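Local coordinates for protein beta-galactosidase (PDB 4MAD) that probably hydrolyses terminal non-reducing beta-D-galactose residues in beta-D-galactosides, as a glycoside hydrolase of family 35, at residues L155-S158 and I163-L166; S533-G538 and Q583-V588; Q409-Q414 and S450-I455. One frame throughout, in Å; residues are numbered along the deposited sequence.

The three contacts share no strand or helix. Interaction 1 lies in the TIM barrel and is buried, whereas interactions 2 and 3 belong to two beta-rich domains on the other side of the chain's centre; these two have centres 30 Å apart and nearest atoms about 10 Å apart, without touching. Interaction 1 is mostly backbone: two main-chain hydrogen bonds tie a loop to the start of a barrel strand. Interaction 2, only partly buried, depends on one indole-to-carbonyl bond beside a valine methyl, with a glutamate at its exposed margin. Interaction 3 is wholly apolar and buried, with leucine, valine and isoleucine side chains filling the gap between two sheets.

Interaction 1. Residues L155-S158 and I163-L166; sequences LLSS and IIAL
Leu156 and Ile163 sit side by side at the entrance to the fourth strand of the (beta/alpha)8 barrel, their CA atoms 4.7 Å apart. The loop that follows helix 135-152 runs past the beginning of strand 163-167 and is fastened to it by a single bridge, with the bond pattern of a parallel pair: the residues before and after Leu156 both bond to Ile163.

Two main-chain hydrogen bonds make that bridge. Ile163 N donates to Leu155 O at 3.1 Å, nearly straight (164° at the hydrogen) and in the carbonyl plane. On the return side, Ser157 N gives its proton to Ile163 O at 3.0 Å, but it approaches from above that carbonyl's plane, 39° out of it.

The hydroxyl of Ser157 adds a water-mediated link. Its OG, held between the backbone N and the carbonyl carbon (chi1 64°), lies 3.1 Å from a water whose proton goes to Ile164 O at 2.9 Å. Nearby, Ser158 OG hydrogen-bonds Glu196, just ahead of the next barrel strand, 197-202.

The apolar contacts spread from Ile163. Its CD1 lies 3.8 Å from Leu155 CB, while its other branch, CG2, is 4.1 Å from Leu156 CD2, the two side chains meeting aslant. Leu156 CB sets off away from the strand, yet CD2 turns back far enough to approach Leu166 CD1 as well. Helix 87-97 covers Leu155 and Ile163 through Ile91.

Both polar backbone atoms of Ile163 are thus paired within a buried layer of leucine and isoleucine. The chemistry implies that the strand's first residue is fixed by the loop before it, at the barrel end where the strand begins, away from the predicted catalytic glutamates.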
loop_
_atom_site.group_PDB
_atom_site.type_symbol
_atom_site.label_atom_id
_atom_site.label_comp_id
_atom_site.label_asym_id
_atom_site.label_seq_id
_atom_site.Cartn_x
_atom_site.Cartn_y
_atom_site.Cartn_z
ATOM N N LEU A 155 1.992 -3.381 -25.214
ATOM C CA LEU A 155 0.653 -2.997 -24.772
ATOM C C LEU A 155 0.229 -1.568 -25.066
ATOM O O LEU A 155 -0.899 -1.200 -24.862
ATOM C CB LEU A 155 0.451 -3.351 -23.309
ATOM C CG LEU A 155 0.550 -4.807 -22.910
ATOM C CD1 LEU A 155 0.646 -4.889 -21.448
ATOM C CD2 LEU A 155 -0.601 -5.621 -23.473
ATOM N N LEU A 156 1.154 -0.808 -25.599
ATOM C CA LEU A 156 0.907 0.534 -26.023
ATOM C C LEU A 156 -0.067 0.613 -27.196
ATOM O O LEU A 156 -0.063 -0.194 -28.063
ATOM C CB LEU A 156 2.209 1.248 -26.334
ATOM C CG LEU A 156 3.242 1.312 -25.232
ATOM C CD1 LEU A 156 4.550 1.728 -25.796
ATOM C CD2 LEU A 156 2.833 2.243 -24.113
ATOM N N SER A 157 -0.890 1.629 -27.203
ATOM C CA SER A 157 -1.832 1.781 -28.261
ATOM C C SER A 157 -1.117 1.894 -29.602
ATOM O O SER A 157 -1.587 1.413 -30.586
ATOM C CB SER A 157 -2.738 2.952 -28.044
ATOM O OG SER A 157 -2.049 4.147 -28.055
ATOM N N SER A 158 0.064 2.480 -29.586
ATOM C CA SER A 158 0.883 2.648 -30.774
ATOM C C SER A 158 1.367 1.318 -31.331
ATOM O O SER A 158 1.907 1.250 -32.391
ATOM C CB SER A 158 2.012 3.644 -30.583
ATOM O OG SER A 158 2.888 3.254 -29.611
ATOM N N ILE A 163 -3.180 0.651 -23.933
ATOM C CA ILE A 163 -2.656 1.755 -23.158
ATOM C C ILE A 163 -2.574 3.029 -23.966
ATOM O O ILE A 163 -1.699 3.190 -24.767
ATOM C CB ILE A 163 -1.219 1.492 -22.685
ATOM C CG1 ILE A 163 -1.106 0.281 -21.788
ATOM C CG2 ILE A 163 -0.707 2.661 -21.994
ATOM C CD1 ILE A 163 0.250 -0.036 -21.399
ATOM N N ILE A 164 -3.489 3.925 -23.702
ATOM C CA ILE A 164 -3.581 5.207 -24.377
ATOM C C ILE A 164 -2.893 6.444 -23.748
ATOM O O ILE A 164 -2.635 7.399 -24.400
ATOM C CB ILE A 164 -5.062 5.535 -24.652
ATOM C CG1 ILE A 164 -5.814 5.612 -23.369
ATOM C CG2 ILE A 164 -5.674 4.483 -25.453
ATOM C CD1 ILE A 164 -7.113 6.130 -23.501
ATOM N N ALA A 165 -2.632 6.389 -22.462
ATOM C CA ALA A 165 -1.965 7.475 -21.796
ATOM C C ALA A 165 -1.131 7.054 -20.598
ATOM O O ALA A 165 -1.358 6.091 -19.991
ATOM C CB ALA A 165 -2.903 8.490 -21.413
ATOM N N LEU A 166 -0.157 7.859 -20.311
ATOM C CA LEU A 166 0.650 7.632 -19.156
ATOM C C LEU A 166 0.967 8.901 -18.368
ATOM O O LEU A 166 1.168 9.924 -18.943
ATOM C CB LEU A 166 1.930 6.977 -19.585
ATOM C CG LEU A 166 1.854 5.665 -20.320
ATOM C CD1 LEU A 166 2.007 5.922 -21.769
ATOM C CD2 LEU A 166 2.919 4.751 -19.859
HETATM O O HOH W 1 -2.810 7.057 -27.248
#

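Interaction 2. Residues S533-G538 and Q583-V588; sequences SEWTKG and QSVTFV
Trp535 and Ser584 meet where the two backbones stay well separated: even the nearest CA atoms, those of Glu534 and Val585, are 7.9 Å apart, and no main-chain hydrogen bond joins the segments. This is the galactose-binding-like beta-sandwich domain: residues 533-536 form the loop running from strand 528-531 into strand 537-542, and 584-588 is an antiparallel strand beside 528-531.

Trp535 does most of the bridging. Its indole NE1 donates to Ser584 O at 3.1 Å with an angle of 159° at the hydrogen. The oxygen meets the ring at its edge, only 4° out of the indole plane, whereas the nitrogen stands 37° above the plane of the carbonyl. The pyrrole part of the ring also presses on Val585, the two side chains lying roughly at right angles: Val585 CG1 is 3.8 Å from Trp535 CD1. His516 and His582 stack edge-to-face with the indole, and Leu575 of strand 569-577 touches both Trp535 and Val585, so the indole is buried against that sheet, with NE1 satisfied by Ser584 O. Glu534, extended and exposed, merely skirts the margin. The tightest approach to the valine is at the indole nitrogen, where Val585 CG1 lies 3.3 Å from Trp535 NE1.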
loop_
_atom_site.group_PDB
_atom_site.type_symbol
_atom_site.label_atom_id
_atom_site.label_comp_id
_atom_site.label_asym_id
_atom_site.label_seq_id
_atom_site.Cartn_x
_atom_site.Cartn_y
_atom_site.Cartn_z
ATOM N N SER A 533 -11.333 -9.316 16.450
ATOM C CA SER A 533 -11.758 -8.354 17.452
ATOM C C SER A 533 -11.343 -8.757 18.856
ATOM O O SER A 533 -11.179 -7.919 19.705
ATOM C CB SER A 533 -13.274 -8.107 17.419
ATOM O OG SER A 533 -13.993 -9.250 17.705
ATOM N N GLU A 534 -11.258 -10.053 19.093
ATOM C CA GLU A 534 -10.796 -10.549 20.380
ATOM C C GLU A 534 -9.309 -10.300 20.647
ATOM O O GLU A 534 -8.916 -10.200 21.755
ATOM C CB GLU A 534 -11.162 -12.001 20.651
ATOM C CG GLU A 534 -10.923 -12.407 22.093
ATOM C CD GLU A 534 -11.160 -13.882 22.433
ATOM O OE1 GLU A 534 -11.233 -14.731 21.560
ATOM O OE2 GLU A 534 -11.252 -14.168 23.614
ATOM N N TRP A 535 -8.524 -10.298 19.599
ATOM C CA TRP A 535 -7.085 -10.224 19.647
ATOM C C TRP A 535 -6.608 -8.784 19.760
ATOM O O TRP A 535 -7.401 -7.901 19.846
ATOM C CB TRP A 535 -6.487 -10.962 18.456
ATOM C CG TRP A 535 -6.765 -12.450 18.532
ATOM C CD1 TRP A 535 -7.918 -13.093 18.247
ATOM C CD2 TRP A 535 -5.841 -13.455 18.931
ATOM N NE1 TRP A 535 -7.781 -14.393 18.498
ATOM C CE2 TRP A 535 -6.506 -14.661 18.882
ATOM C CE3 TRP A 535 -4.521 -13.438 19.345
ATOM C CZ2 TRP A 535 -5.903 -15.849 19.211
ATOM C CZ3 TRP A 535 -3.924 -14.621 19.666
ATOM C CH2 TRP A 535 -4.615 -15.804 19.619
ATOM N N THR A 536 -5.301 -8.595 19.813
ATOM C CA THR A 536 -4.773 -7.271 20.048
ATOM C C THR A 536 -3.969 -6.608 18.913
ATOM O O THR A 536 -4.347 -5.601 18.434
ATOM C CB THR A 536 -4.031 -7.194 21.406
ATOM O OG1 THR A 536 -4.966 -7.344 22.455
ATOM C CG2 THR A 536 -3.332 -5.902 21.555
ATOM N N LYS A 537 -2.859 -7.199 18.533
ATOM C CA LYS A 537 -2.126 -6.731 17.394
ATOM C C LYS A 537 -1.293 -7.816 16.779
ATOM O O LYS A 537 -0.677 -8.577 17.466
ATOM C CB LYS A 537 -1.270 -5.561 17.756
ATOM C CG LYS A 537 -0.606 -4.872 16.577
ATOM C CD LYS A 537 0.047 -3.597 16.955
ATOM C CE LYS A 537 0.266 -2.664 15.803
ATOM N NZ LYS A 537 1.033 -3.225 14.751
ATOM N N GLY A 538 -1.282 -7.836 15.470
ATOM C CA GLY A 538 -0.520 -8.833 14.770
ATOM C C GLY A 538 -0.756 -8.962 13.301
ATOM O O GLY A 538 -1.106 -8.036 12.693
ATOM N N GLN A 583 -7.646 -18.314 22.581
ATOM C CA GLN A 583 -7.671 -19.700 22.170
ATOM C C GLN A 583 -8.050 -20.025 20.736
ATOM O O GLN A 583 -7.838 -21.085 20.286
ATOM C CB GLN A 583 -8.531 -20.506 23.119
ATOM C CG GLN A 583 -8.137 -20.490 24.544
ATOM C CD GLN A 583 -6.779 -21.084 24.836
ATOM O OE1 GLN A 583 -6.296 -21.967 24.153
ATOM N NE2 GLN A 583 -6.163 -20.599 25.888
ATOM N N SER A 584 -8.636 -19.057 20.072
ATOM C CA SER A 584 -9.258 -19.253 18.783
ATOM C C SER A 584 -9.541 -17.984 18.020
ATOM O O SER A 584 -9.486 -16.930 18.530
ATOM C CB SER A 584 -10.588 -19.956 18.976
ATOM O OG SER A 584 -11.497 -19.102 19.553
ATOM N N VAL A 585 -9.924 -18.090 16.684
ATOM C CA VAL A 585 -10.561 -17.094 15.903
ATOM C C VAL A 585 -11.799 -17.693 15.165
ATOM O O VAL A 585 -11.882 -18.842 15.010
ATOM C CB VAL A 585 -9.600 -16.478 14.869
ATOM C CG1 VAL A 585 -8.463 -15.748 15.567
ATOM C CG2 VAL A 585 -9.060 -17.552 13.938
ATOM N N THR A 586 -12.480 -16.788 14.631
ATOM C CA THR A 586 -13.683 -17.208 13.946
ATOM C C THR A 586 -13.769 -16.628 12.551
ATOM O O THR A 586 -13.383 -15.540 12.354
ATOM C CB THR A 586 -14.941 -16.747 14.636
ATOM O OG1 THR A 586 -14.749 -16.794 16.016
ATOM C CG2 THR A 586 -16.024 -17.690 14.321
ATOM N N PHE A 587 -14.247 -17.398 11.596
ATOM C CA PHE A 587 -14.311 -16.933 10.255
ATOM C C PHE A 587 -15.785 -16.540 10.016
ATOM O O PHE A 587 -16.640 -17.285 10.298
ATOM C CB PHE A 587 -13.863 -18.011 9.282
ATOM C CG PHE A 587 -12.387 -18.236 9.270
ATOM C CD1 PHE A 587 -11.618 -17.874 8.218
ATOM C CD2 PHE A 587 -11.797 -18.799 10.334
ATOM C CE1 PHE A 587 -10.283 -18.050 8.248
ATOM C CE2 PHE A 587 -10.456 -18.984 10.367
ATOM C CZ PHE A 587 -9.712 -18.618 9.315
ATOM N N VAL A 588 -16.023 -15.356 9.497
ATOM C CA VAL A 588 -17.358 -14.834 9.301
ATOM C C VAL A 588 -17.603 -14.429 7.832
ATOM O O VAL A 588 -16.691 -14.416 7.066
ATOM C CB VAL A 588 -17.614 -13.659 10.235
ATOM C CG1 VAL A 588 -17.412 -14.074 11.602
ATOM C CG2 VAL A 588 -16.698 -12.557 9.931
#

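Interaction 3. Residues Q409-Q414 and S450-I455; sequences QALTVQ and SKLQII
Leu411 and Leu452 face each other across the interior of an antiparallel beta-sandwich, in the first all-beta domain. Segment 409-414 and strand 449-457 lie in two facing antiparallel sheets; at this level the CA atoms of Leu411 and Leu452 are 10.5 Å apart, and no hydrogen bond joins the two segments.

Leu411 leaves its strand with CB directed at the opposite sheet, and CG lies anti to the backbone N (chi1 -170°), which carries the branch inward. Neither CB nor CG yet touches the facing strand. The work falls to the tip. There CD1 settles over the fork of Leu452, 4.1 Å from its CD1 and also 4.1 Å from its CD2, so the two leucines meet tip to tip. The second methyl, Leu411 CD2, turns along its own strand and comes 4.0 Å from Val413 CG2, making a continuous patch. Leu480 of the neighbouring strand 473-480 also touches Leu411, while Val422 and Leu485 pack on Leu452.

Two residues further along, the sheets draw closer, with Val413 CA 9.5 Å from Ile454 CA. Ile454 stretches its longer branch across, and its CD1 ends 4.2 Å from Val413 CG2.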
loop_
_atom_site.group_PDB
_atom_site.type_symbol
_atom_site.label_atom_id
_atom_site.label_comp_id
_atom_site.label_asym_id
_atom_site.label_seq_id
_atom_site.Cartn_x
_atom_site.Cartn_y
_atom_site.Cartn_z
ATOM N N GLN A 409 17.795 2.958 35.178
ATOM C CA GLN A 409 18.187 3.757 34.036
ATOM C C GLN A 409 17.015 4.092 33.131
ATOM O O GLN A 409 16.106 3.364 33.058
ATOM C CB GLN A 409 19.200 3.015 33.196
ATOM C CG GLN A 409 20.453 2.694 33.912
ATOM C CD GLN A 409 21.303 3.913 34.137
ATOM O OE1 GLN A 409 21.319 4.770 33.339
ATOM N NE2 GLN A 409 22.010 3.958 35.227
ATOM N N ALA A 410 17.110 5.193 32.431
ATOM C CA ALA A 410 16.189 5.503 31.397
ATOM C C ALA A 410 16.743 4.967 30.108
ATOM O O ALA A 410 17.817 5.321 29.715
ATOM C CB ALA A 410 16.002 6.933 31.279
ATOM N N LEU A 411 15.982 4.098 29.487
ATOM C CA LEU A 411 16.358 3.554 28.210
ATOM C C LEU A 411 15.731 4.388 27.130
ATOM O O LEU A 411 14.572 4.600 27.146
ATOM C CB LEU A 411 15.838 2.153 28.055
ATOM C CG LEU A 411 16.377 1.403 26.850
ATOM C CD1 LEU A 411 16.794 0.084 27.274
ATOM C CD2 LEU A 411 15.366 1.255 25.842
ATOM N N THR A 412 16.510 4.878 26.208
ATOM C CA THR A 412 15.957 5.625 25.106
ATOM C C THR A 412 16.321 4.969 23.793
ATOM O O THR A 412 17.441 4.612 23.588
ATOM C CB THR A 412 16.454 7.079 25.100
ATOM O OG1 THR A 412 16.087 7.704 26.324
ATOM C CG2 THR A 412 15.873 7.841 23.929
ATOM N N VAL A 413 15.325 4.822 22.952
ATOM C CA VAL A 413 15.549 4.355 21.613
ATOM C C VAL A 413 15.519 5.539 20.658
ATOM O O VAL A 413 14.535 6.194 20.539
ATOM C CB VAL A 413 14.503 3.356 21.152
ATOM C CG1 VAL A 413 14.841 2.855 19.840
ATOM C CG2 VAL A 413 14.382 2.228 22.080
ATOM N N GLN A 414 16.635 5.743 19.996
ATOM C CA GLN A 414 16.859 6.885 19.173
ATOM C C GLN A 414 17.107 6.524 17.721
ATOM O O GLN A 414 18.207 6.221 17.382
ATOM C CB GLN A 414 18.106 7.628 19.699
ATOM C CG GLN A 414 18.494 8.868 19.010
ATOM C CD GLN A 414 19.663 9.583 19.705
ATOM O OE1 GLN A 414 19.729 9.587 20.866
ATOM N NE2 GLN A 414 20.520 10.183 18.964
ATOM N N SER A 450 22.908 -8.004 31.652
ATOM C CA SER A 450 21.535 -7.935 31.223
ATOM C C SER A 450 21.384 -8.111 29.715
ATOM O O SER A 450 21.951 -7.361 28.996
ATOM C CB SER A 450 21.015 -6.599 31.639
ATOM O OG SER A 450 20.922 -6.511 33.015
ATOM N N LYS A 451 20.616 -9.079 29.278
ATOM C CA LYS A 451 20.362 -9.265 27.875
ATOM C C LYS A 451 19.150 -8.416 27.463
ATOM O O LYS A 451 18.049 -8.646 27.896
ATOM C CB LYS A 451 20.138 -10.737 27.567
ATOM C CG LYS A 451 19.909 -11.048 26.136
ATOM C CD LYS A 451 19.355 -12.437 25.964
ATOM C CE LYS A 451 19.560 -12.962 24.594
ATOM N NZ LYS A 451 19.257 -14.382 24.434
ATOM N N LEU A 452 19.429 -7.440 26.617
ATOM C CA LEU A 452 18.433 -6.516 26.130
ATOM C C LEU A 452 17.997 -6.966 24.741
ATOM O O LEU A 452 18.808 -7.258 23.924
ATOM C CB LEU A 452 19.012 -5.121 26.097
ATOM C CG LEU A 452 18.150 -4.073 25.434
ATOM C CD1 LEU A 452 16.913 -3.869 26.196
ATOM C CD2 LEU A 452 18.882 -2.812 25.241
ATOM N N GLN A 453 16.678 -7.091 24.564
ATOM C CA GLN A 453 16.072 -7.439 23.306
ATOM C C GLN A 453 14.978 -6.424 22.969
ATOM O O GLN A 453 14.241 -6.063 23.782
ATOM C CB GLN A 453 15.461 -8.837 23.370
ATOM C CG GLN A 453 16.457 -9.930 23.578
ATOM C CD GLN A 453 15.828 -11.273 23.775
ATOM O OE1 GLN A 453 15.144 -11.478 24.700
ATOM N NE2 GLN A 453 16.088 -12.177 22.870
ATOM N N ILE A 454 14.968 -5.945 21.756
ATOM C CA ILE A 454 13.928 -5.041 21.324
ATOM C C ILE A 454 13.346 -5.583 20.022
ATOM O O ILE A 454 14.042 -5.755 19.105
ATOM C CB ILE A 454 14.481 -3.662 21.099
ATOM C CG1 ILE A 454 15.173 -3.178 22.364
ATOM C CG2 ILE A 454 13.419 -2.712 20.746
ATOM C CD1 ILE A 454 15.694 -1.757 22.343
ATOM N N ILE A 455 12.053 -5.830 20.030
ATOM C CA ILE A 455 11.344 -6.289 18.856
ATOM C C ILE A 455 10.667 -5.119 18.173
ATOM O O ILE A 455 9.719 -4.610 18.664
ATOM C CB ILE A 455 10.221 -7.346 19.165
ATOM C CG1 ILE A 455 10.766 -8.440 20.062
ATOM C CG2 ILE A 455 9.722 -7.936 17.886
ATOM C CD1 ILE A 455 9.804 -9.481 20.427
#